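Local atomic coordinates of PrgX (Enterococcus faecalis, PDB entry 2AWI), a protein that acts as the receptor for the peptide sex pheromone cCF10 and, as a probable DNA-binding repressor, takes part in the regulation of conjugation. Residues 80-85 against 110-115; 84-89 against 117-122; 90-95 against 123-128. The protein carries 1 engineered substitution. All blocks are in the same frame, centred on the assembly; numbering follows the deposited sequence.

Contact 1: residues 80-85 against 110-115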
loop_
_atom_site.group_PDB
_atom_site.type_symbol
_atom_site.label_atom_id
_atom_site.label_comp_id
_atom_site.label_asym_id
_atom_site.label_seq_id
_atom_site.Cartn_x
_atom_site.Cartn_y
_atom_site.Cartn_z
ATOM N N LEU A 80 -3.292 18.881 41.082
ATOM C CA LEU A 80 -1.909 18.553 40.748
ATOM C C LEU A 80 -1.498 17.315 41.543
ATOM O O LEU A 80 -0.863 16.398 41.021
ATOM C CB LEU A 80 -1.001 19.742 41.102
ATOM C CG LEU A 80 0.488 19.738 40.734
ATOM C CD1 LEU A 80 1.250 18.724 41.578
ATOM C CD2 LEU A 80 0.639 19.441 39.251
ATOM N N LEU A 81 -1.887 17.299 42.810
ATOM C CA LEU A 81 -1.576 16.206 43.719
ATOM C C LEU A 81 -1.970 14.831 43.174
ATOM O O LEU A 81 -1.357 13.822 43.525
ATOM C CB LEU A 81 -2.270 16.464 45.059
ATOM C CG LEU A 81 -1.784 15.749 46.320
ATOM C CD1 LEU A 81 -0.278 15.891 46.451
ATOM C CD2 LEU A 81 -2.479 16.353 47.539
ATOM N N ILE A 82 -2.985 14.792 42.314
ATOM C CA ILE A 82 -3.457 13.532 41.738
ATOM C C ILE A 82 -2.375 12.739 41.005
ATOM O O ILE A 82 -2.282 11.522 41.159
ATOM C CB ILE A 82 -4.646 13.772 40.762
ATOM C CG1 ILE A 82 -5.922 14.039 41.557
ATOM C CG2 ILE A 82 -4.844 12.568 39.838
ATOM C CD1 ILE A 82 -7.120 14.317 40.685
ATOM N N SER A 83 -1.569 13.429 40.203
ATOM C CA SER A 83 -0.506 12.775 39.442
ATOM C C SER A 83 0.483 12.074 40.365
ATOM O O SER A 83 0.881 10.933 40.119
ATOM C CB SER A 83 0.238 13.801 38.583
ATOM O OG SER A 83 0.900 14.762 39.389
ATOM N N LYS A 84 0.872 12.763 41.431
ATOM C CA LYS A 84 1.817 12.216 42.389
ATOM C C LYS A 84 1.246 10.984 43.081
ATOM O O LYS A 84 1.931 9.970 43.215
ATOM C CB LYS A 84 2.185 13.279 43.427
ATOM C CG LYS A 84 2.527 14.633 42.814
ATOM C CD LYS A 84 3.153 15.583 43.827
ATOM C CE LYS A 84 4.626 15.260 44.059
ATOM N NZ LYS A 84 5.438 15.439 42.816
ATOM N N ILE A 85 -0.011 11.074 43.510
ATOM C CA ILE A 85 -0.665 9.961 44.193
ATOM C C ILE A 85 -0.873 8.764 43.271
ATOM O O ILE A 85 -0.974 7.631 43.737
ATOM C CB ILE A 85 -2.032 10.388 44.794
ATOM C CG1 ILE A 85 -1.813 11.422 45.900
ATOM C CG2 ILE A 85 -2.762 9.173 45.363
ATOM C CD1 ILE A 85 -3.081 11.866 46.596
ATOM N N PHE A 110 -15.271 18.190 42.649
ATOM C CA PHE A 110 -15.925 16.951 42.267
ATOM C C PHE A 110 -15.037 16.262 41.246
ATOM O O PHE A 110 -14.787 15.062 41.336
ATOM C CB PHE A 110 -17.305 17.200 41.657
ATOM C CG PHE A 110 -18.096 15.941 41.449
ATOM C CD1 PHE A 110 -18.386 15.110 42.528
ATOM C CD2 PHE A 110 -18.523 15.569 40.179
ATOM C CE1 PHE A 110 -19.091 13.924 42.345
ATOM C CE2 PHE A 110 -19.230 14.382 39.984
ATOM C CZ PHE A 110 -19.513 13.559 41.069
ATOM N N SER A 111 -14.556 17.039 40.280
ATOM C CA SER A 111 -13.683 16.517 39.236
ATOM C C SER A 111 -12.434 15.883 39.853
ATOM O O SER A 111 -11.987 14.825 39.418
ATOM C CB SER A 111 -13.285 17.639 38.272
ATOM O OG SER A 111 -12.594 17.119 37.148
ATOM N N ILE A 112 -11.875 16.526 40.872
ATOM C CA ILE A 112 -10.692 15.990 41.534
ATOM C C ILE A 112 -11.066 14.674 42.218
ATOM O O ILE A 112 -10.337 13.683 42.137
ATOM C CB ILE A 112 -10.152 16.978 42.586
ATOM C CG1 ILE A 112 -9.628 18.236 41.892
ATOM C CG2 ILE A 112 -9.052 16.325 43.391
ATOM C CD1 ILE A 112 -9.236 19.342 42.852
ATOM N N TYR A 113 -12.218 14.686 42.882
ATOM C CA TYR A 113 -12.745 13.520 43.581
ATOM C C TYR A 113 -12.775 12.299 42.668
ATOM O O TYR A 113 -12.277 11.236 43.031
ATOM C CB TYR A 113 -14.158 13.829 44.084
ATOM C CG TYR A 113 -14.938 12.616 44.529
ATOM C CD1 TYR A 113 -14.602 11.935 45.701
ATOM C CD2 TYR A 113 -16.005 12.138 43.768
ATOM C CE1 TYR A 113 -15.312 10.808 46.108
ATOM C CE2 TYR A 113 -16.720 11.014 44.162
ATOM C CZ TYR A 113 -16.369 10.352 45.334
ATOM O OH TYR A 113 -17.079 9.243 45.734
ATOM N N LEU A 114 -13.367 12.450 41.486
ATOM C CA LEU A 114 -13.444 11.346 40.529
ATOM C C LEU A 114 -12.033 10.932 40.113
ATOM O O LEU A 114 -11.816 9.824 39.612
ATOM C CB LEU A 114 -14.258 11.756 39.293
ATOM C CG LEU A 114 -15.739 12.075 39.536
ATOM C CD1 LEU A 114 -16.390 12.584 38.248
ATOM C CD2 LEU A 114 -16.453 10.828 40.055
ATOM N N GLY A 115 -11.081 11.841 40.321
ATOM C CA GLY A 115 -9.696 11.556 39.997
ATOM C C GLY A 115 -9.172 10.504 40.959
ATOM O O GLY A 115 -8.384 9.629 40.584
#
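Beside the contact of Ile-82 with Ile-112 and Gly-115, the two rings of 110-115 turn to other partners: Phe-110 has Leu-114 CG 4.2 Å above one face, toward its rim, and Tyr-113 has the carbonyl O of Phe-110 at its edge, in the plane of the ring. The contact itself is a helix-helix packing in an all-helical region, between helix 74-87 and helix 107-122; 110-115 falls in the range assigned to the C-terminal TPR family of pheromone receptors. It is small and wholly apolar on the side-chain level. One isoleucine reaches across from 80-85: the long branch of Ile-82 is extended (chi2 179°), which carries its terminal methyl away from its own helix and onto the backbone of the other. There Gly-115 presents no side chain, and Ile-82 CD1 lies 3.8 Å from Gly-115 CA. From the preceding turn Ile-112 adds its short branch, with CG2 at 3.9 Å from Ile-82 CD1. Ile-112 also touches Thr-75, Glu-78 and Lys-79, earlier on helix 74-87. Other helices pack on 110-115 as well, Phe-110 touching helix 128-142 and Leu-114 touching helix 150-159. Closest of all across the contact is the carbonyl group of Ile-112, whose O lies 3.6 Å from the CD1 methyl of Ile-82.

Contact 2: residues 84-89 against 117-122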
loop_
_atom_site.group_PDB
_atom_site.type_symbol
_atom_site.label_atom_id
_atom_site.label_comp_id
_atom_site.label_asym_id
_atom_site.label_seq_id
_atom_site.Cartn_x
_atom_site.Cartn_y
_atom_site.Cartn_z
ATOM N N LYS A 84 0.872 12.763 41.431
ATOM C CA LYS A 84 1.817 12.216 42.389
ATOM C C LYS A 84 1.246 10.984 43.081
ATOM O O LYS A 84 1.931 9.970 43.215
ATOM C CB LYS A 84 2.185 13.279 43.427
ATOM C CG LYS A 84 2.527 14.633 42.814
ATOM C CD LYS A 84 3.153 15.583 43.827
ATOM C CE LYS A 84 4.626 15.260 44.059
ATOM N NZ LYS A 84 5.438 15.439 42.816
ATOM N N ILE A 85 -0.011 11.074 43.510
ATOM C CA ILE A 85 -0.665 9.961 44.193
ATOM C C ILE A 85 -0.873 8.764 43.271
ATOM O O ILE A 85 -0.974 7.631 43.737
ATOM C CB ILE A 85 -2.032 10.388 44.794
ATOM C CG1 ILE A 85 -1.813 11.422 45.900
ATOM C CG2 ILE A 85 -2.762 9.173 45.363
ATOM C CD1 ILE A 85 -3.081 11.866 46.596
ATOM N N PHE A 86 -0.934 9.007 41.966
ATOM C CA PHE A 86 -1.115 7.912 41.023
ATOM C C PHE A 86 0.119 7.016 41.008
ATOM O O PHE A 86 0.012 5.796 40.941
ATOM C CB PHE A 86 -1.365 8.437 39.606
ATOM C CG PHE A 86 -1.421 7.349 38.565
ATOM C CD1 PHE A 86 -2.444 6.404 38.581
ATOM C CD2 PHE A 86 -0.435 7.253 37.587
ATOM C CE1 PHE A 86 -2.488 5.377 37.643
ATOM C CE2 PHE A 86 -0.467 6.229 36.642
ATOM C CZ PHE A 86 -1.498 5.287 36.670
ATOM N N THR A 87 1.295 7.631 41.064
ATOM C CA THR A 87 2.545 6.883 41.054
ATOM C C THR A 87 2.811 6.246 42.418
ATOM O O THR A 87 3.320 5.126 42.503
ATOM C CB THR A 87 3.738 7.797 40.678
ATOM O OG1 THR A 87 3.771 8.932 41.554
ATOM C CG2 THR A 87 3.612 8.274 39.237
ATOM N N ASN A 88 2.458 6.964 43.482
ATOM C CA ASN A 88 2.659 6.472 44.843
ATOM C C ASN A 88 1.332 6.399 45.605
ATOM O O ASN A 88 1.002 7.287 46.392
ATOM C CB ASN A 88 3.651 7.378 45.580
ATOM C CG ASN A 88 3.925 6.916 46.996
ATOM O OD1 ASN A 88 4.036 5.719 47.260
ATOM N ND2 ASN A 88 4.052 7.865 47.916
ATOM N N PRO A 89 0.558 5.324 45.379
ATOM C CA PRO A 89 -0.742 5.097 46.017
ATOM C C PRO A 89 -0.782 5.024 47.545
ATOM O O PRO A 89 -1.858 4.899 48.128
ATOM C CB PRO A 89 -1.232 3.807 45.354
ATOM C CG PRO A 89 0.037 3.109 44.983
ATOM C CD PRO A 89 0.870 4.233 44.440
ATOM N N ILE A 117 -11.183 8.340 42.598
ATOM C CA ILE A 117 -11.934 7.115 42.347
ATOM C C ILE A 117 -11.255 6.328 41.241
ATOM O O ILE A 117 -11.141 5.106 41.312
ATOM C CB ILE A 117 -13.387 7.415 41.931
ATOM C CG1 ILE A 117 -14.115 8.114 43.079
ATOM C CG2 ILE A 117 -14.106 6.120 41.554
ATOM C CD1 ILE A 117 -14.169 7.302 44.358
ATOM N N SER A 118 -10.804 7.042 40.216
ATOM C CA SER A 118 -10.125 6.422 39.089
ATOM C C SER A 118 -8.885 5.691 39.589
ATOM O O SER A 118 -8.662 4.526 39.261
ATOM C CB SER A 118 -9.724 7.492 38.078
ATOM O OG SER A 118 -9.123 6.908 36.939
ATOM N N ILE A 119 -8.079 6.387 40.385
ATOM C CA ILE A 119 -6.856 5.816 40.946
ATOM C C ILE A 119 -7.162 4.528 41.707
ATOM O O ILE A 119 -6.520 3.503 41.484
ATOM C CB ILE A 119 -6.162 6.820 41.905
ATOM C CG1 ILE A 119 -5.524 7.959 41.103
ATOM C CG2 ILE A 119 -5.116 6.108 42.738
ATOM C CD1 ILE A 119 -5.044 9.112 41.959
ATOM N N ALA A 120 -8.146 4.591 42.601
ATOM C CA ALA A 120 -8.549 3.439 43.405
ATOM C C ALA A 120 -8.981 2.255 42.543
ATOM O O ALA A 120 -8.607 1.114 42.815
ATOM C CB ALA A 120 -9.673 3.835 44.350
ATOM N N HIS A 121 -9.774 2.518 41.509
ATOM C CA HIS A 121 -10.229 1.452 40.623
ATOM C C HIS A 121 -9.035 0.770 39.974
ATOM O O HIS A 121 -9.084 -0.417 39.642
ATOM C CB HIS A 121 -11.140 2.005 39.517
ATOM C CG HIS A 121 -12.567 2.191 39.934
ATOM N ND1 HIS A 121 -13.583 2.398 39.023
ATOM C CD2 HIS A 121 -13.150 2.199 41.156
ATOM C CE1 HIS A 121 -14.730 2.523 39.669
ATOM N NE2 HIS A 121 -14.495 2.406 40.964
ATOM N N HIS A 122 -7.960 1.533 39.798
ATOM C CA HIS A 122 -6.745 1.033 39.167
ATOM C C HIS A 122 -5.933 0.119 40.081
ATOM O O HIS A 122 -5.712 -1.050 39.764
ATOM C CB HIS A 122 -5.886 2.213 38.710
ATOM C CG HIS A 122 -4.738 1.821 37.833
ATOM N ND1 HIS A 122 -4.906 1.108 36.666
ATOM C CD2 HIS A 122 -3.409 2.050 37.949
ATOM C CE1 HIS A 122 -3.729 0.914 36.100
ATOM N NE2 HIS A 122 -2.804 1.476 36.858
#
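The backbones of 84-89 and 117-122 come nearest at Phe-86 and Ile-119, whose CA atoms are 6.1 Å apart, just before helix 74-87 ends and Asn-88 leaves helical geometry. Ile-119 is the side chain that reaches across. Its long branch is extended and drives CD1 at the other helix, 4.1 Å from Ile-85 CG2 and equally 4.1 Å from the backbone N of Phe-86; the two isoleucine side chains cross at about a right angle. Further back on the same branch, Ile-119 CG1 lies near the plane of the Phe-86 ring, at its edge, 4.3 Å from CD1 of Phe-86. At the last residue of helix 107-122, one turn beyond Ile-119, the packing gives way to a ring pair at the surface. Phe-86 and His-122 both hold CG anti to the backbone N (chi1 174° and -170°), and their rings converge, with Phe-86 CE1 3.5 Å from His-122 CD2. The planes are inclined by 31° and the centroids are 5.5 Å apart. Tyr-123 brings a further ring to Phe-86. Where helix 74-87 ends, Thr-87 OG1 donates to the carbonyl O of Lys-84 at 2.7 Å, which also receives the N-H of Asn-88. Since no hydrogen bond or salt bridge spans the two segments, their cohesion rests on dispersion and on hydrocarbon buried around Ile-119, while the Phe-86 and His-122 rings remain on the solvent-exposed side.

Contact 3: residues 90-95 against 123-128; sequences DLFDKN and YNIEVP
Phe-92 is the first residue of 90-95 to touch the loop 123-128, meeting both Ile-125 and Val-127. With CG anti to the backbone N (chi1 -179°), its ring extends toward that loop. Ile-125 lies over one face: its CD1 is 4.0 Å from the ring centroid of Phe-92 and 26° off the normal, a CH-pi contact displaced toward the rim. The other branch of Ile-125 reaches the far part of the ring, where CG2 comes within 3.6 Å of Phe-92 CE2. Val-127 approaches differently, at the edge and in the ring plane, its CG1 3.9 Å from Phe-92 CZ. The phenyl group is thus held both on a face and at its rim by aliphatic branches, without any hydrogen bond between the segments. Beyond Phe-92 the chain winds on into helix 92-102, where Phe-96 stacks on the Phe-92 ring. No strands are present here: Phe-92 also touches Ala-120 of helix 107-122, and Ile-125 and Val-127 rest on that same alanine, so the loop before helix 128-142 packs on helices 92-102 and 107-122, while Tyr-123 OH, hydrogen-bonded to Phe-86 O, ties it to helix 74-87.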
loop_
_atom_site.group_PDB
_atom_site.type_symbol
_atom_site.label_atom_id
_atom_site.label_comp_id
_atom_site.label_asym_id
_atom_site.label_seq_id
_atom_site.Cartn_x
_atom_site.Cartn_y
_atom_site.Cartn_z
ATOM N N ASP A 90 0.372 5.093 48.201
ATOM C CA ASP A 90 0.387 5.054 49.662
ATOM C C ASP A 90 -0.156 6.378 50.180
ATOM O O ASP A 90 -0.613 6.482 51.321
ATOM C CB ASP A 90 1.810 4.836 50.189
ATOM C CG ASP A 90 1.986 5.327 51.623
ATOM O OD1 ASP A 90 2.111 6.557 51.824
ATOM O OD2 ASP A 90 1.990 4.488 52.551
ATOM N N LEU A 91 -0.107 7.387 49.319
ATOM C CA LEU A 91 -0.575 8.724 49.653
ATOM C C LEU A 91 -2.095 8.817 49.547
ATOM O O LEU A 91 -2.730 9.621 50.231
ATOM C CB LEU A 91 0.069 9.738 48.706
ATOM C CG LEU A 91 1.592 9.653 48.576
ATOM C CD1 LEU A 91 2.059 10.546 47.429
ATOM C CD2 LEU A 91 2.245 10.052 49.893
ATOM N N PHE A 92 -2.664 7.986 48.680
ATOM C CA PHE A 92 -4.101 7.941 48.439
ATOM C C PHE A 92 -4.929 8.155 49.709
ATOM O O PHE A 92 -5.443 9.246 49.967
ATOM C CB PHE A 92 -4.460 6.590 47.813
ATOM C CG PHE A 92 -5.915 6.430 47.491
ATOM C CD1 PHE A 92 -6.456 7.003 46.347
ATOM C CD2 PHE A 92 -6.748 5.694 48.332
ATOM C CE1 PHE A 92 -7.804 6.844 46.043
ATOM C CE2 PHE A 92 -8.094 5.531 48.038
ATOM C CZ PHE A 92 -8.625 6.106 46.890
ATOM N N ASP A 93 -5.038 7.088 50.488
ATOM C CA ASP A 93 -5.789 7.056 51.734
ATOM C C ASP A 93 -5.933 8.374 52.491
ATOM O O ASP A 93 -7.035 8.908 52.618
ATOM C CB ASP A 93 -5.161 6.017 52.662
ATOM C CG ASP A 93 -6.180 5.319 53.526
ATOM O OD1 ASP A 93 -6.872 6.005 54.307
ATOM O OD2 ASP A 93 -6.291 4.080 53.419
ATOM N N LYS A 94 -4.820 8.893 52.997
ATOM C CA LYS A 94 -4.833 10.125 53.782
ATOM C C LYS A 94 -5.351 11.350 53.035
ATOM O O LYS A 94 -6.013 12.208 53.622
ATOM C CB LYS A 94 -3.431 10.399 54.331
ATOM C CG LYS A 94 -3.409 11.278 55.569
ATOM C CD LYS A 94 -2.073 11.167 56.284
ATOM C CE LYS A 94 -2.087 11.908 57.612
ATOM N NZ LYS A 94 -0.824 11.697 58.380
ATOM N N ASN A 95 -5.048 11.434 51.745
ATOM C CA ASN A 95 -5.496 12.561 50.939
ATOM C C ASN A 95 -6.955 12.382 50.557
ATOM O O ASN A 95 -7.722 13.344 50.525
ATOM C CB ASN A 95 -4.640 12.680 49.680
ATOM C CG ASN A 95 -3.290 13.304 49.957
ATOM O OD1 ASN A 95 -2.294 12.961 49.320
ATOM N ND2 ASN A 95 -3.251 14.235 50.902
ATOM N N TYR A 123 -5.485 0.654 41.210
ATOM C CA TYR A 123 -4.700 -0.122 42.162
ATOM C C TYR A 123 -5.606 -0.942 43.074
ATOM O O TYR A 123 -5.261 -1.246 44.217
ATOM C CB TYR A 123 -3.814 0.811 42.986
ATOM C CG TYR A 123 -2.834 1.583 42.135
ATOM C CD1 TYR A 123 -1.989 0.921 41.245
ATOM C CD2 TYR A 123 -2.755 2.971 42.210
ATOM C CE1 TYR A 123 -1.090 1.619 40.449
ATOM C CE2 TYR A 123 -1.858 3.682 41.417
ATOM C CZ TYR A 123 -1.029 2.997 40.538
ATOM O OH TYR A 123 -0.141 3.686 39.744
ATOM N N ASN A 124 -6.770 -1.292 42.538
ATOM C CA ASN A 124 -7.772 -2.082 43.241
ATOM C C ASN A 124 -7.971 -1.693 44.702
ATOM O O ASN A 124 -8.018 -2.553 45.583
ATOM C CB ASN A 124 -7.427 -3.571 43.146
ATOM C CG ASN A 124 -8.595 -4.407 42.662
ATOM O OD1 ASN A 124 -9.042 -4.265 41.523
ATOM N ND2 ASN A 124 -9.101 -5.279 43.528
ATOM N N ILE A 125 -8.085 -0.395 44.959
ATOM C CA ILE A 125 -8.309 0.076 46.318
ATOM C C ILE A 125 -9.818 0.097 46.559
ATOM O O ILE A 125 -10.599 0.339 45.639
ATOM C CB ILE A 125 -7.725 1.493 46.533
ATOM C CG1 ILE A 125 -6.213 1.469 46.278
ATOM C CG2 ILE A 125 -8.004 1.967 47.955
ATOM C CD1 ILE A 125 -5.495 2.765 46.616
ATOM N N GLU A 126 -10.223 -0.173 47.795
ATOM C CA GLU A 126 -11.637 -0.196 48.148
ATOM C C GLU A 126 -12.197 1.193 48.439
ATOM O O GLU A 126 -11.725 1.885 49.341
ATOM C CB GLU A 126 -11.860 -1.090 49.372
ATOM C CG GLU A 126 -11.615 -2.576 49.146
ATOM C CD GLU A 126 -12.603 -3.196 48.173
ATOM O OE1 GLU A 126 -12.665 -4.443 48.101
ATOM O OE2 GLU A 126 -13.314 -2.442 47.475
ATOM N N VAL A 127 -13.204 1.592 47.668
ATOM C CA VAL A 127 -13.859 2.887 47.851
ATOM C C VAL A 127 -15.367 2.669 47.929
ATOM O O VAL A 127 -16.119 3.124 47.070
ATOM C CB VAL A 127 -13.545 3.864 46.688
ATOM C CG1 VAL A 127 -12.176 4.514 46.903
ATOM C CG2 VAL A 127 -13.581 3.116 45.354
ATOM N N PRO A 128 -15.827 1.973 48.980
ATOM C CA PRO A 128 -17.248 1.680 49.186
ATOM C C PRO A 128 -18.145 2.913 49.194
ATOM O O PRO A 128 -19.283 2.855 48.732
ATOM C CB PRO A 128 -17.255 0.943 50.523
ATOM C CG PRO A 128 -16.109 1.580 51.251
ATOM C CD PRO A 128 -15.046 1.617 50.179
#

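Overall arrangement
From the N terminus, the chain passes through 80-85, 84-89 and 90-95 before reaching their partners in the same order. Contact 1 closes a loop over helix 92-102, joining helix 74-87 to helix 107-122. Contact 2 closes one over the same helix, shares Lys-84 and Ile-85 with contact 1, and touches it where Ile-82 O lies 3.8 Å from Ile-119 CD1. Contact 3 crosses both; its loop takes in helices 92-102 and 107-122, and its centre is about 7 Å from that of contact 2. Ile-85 ties contact 2 to contact 3, its CG2 lying 3.5 Å from Phe-92 N. Together they tie three consecutive helices and the following loop into one bundle.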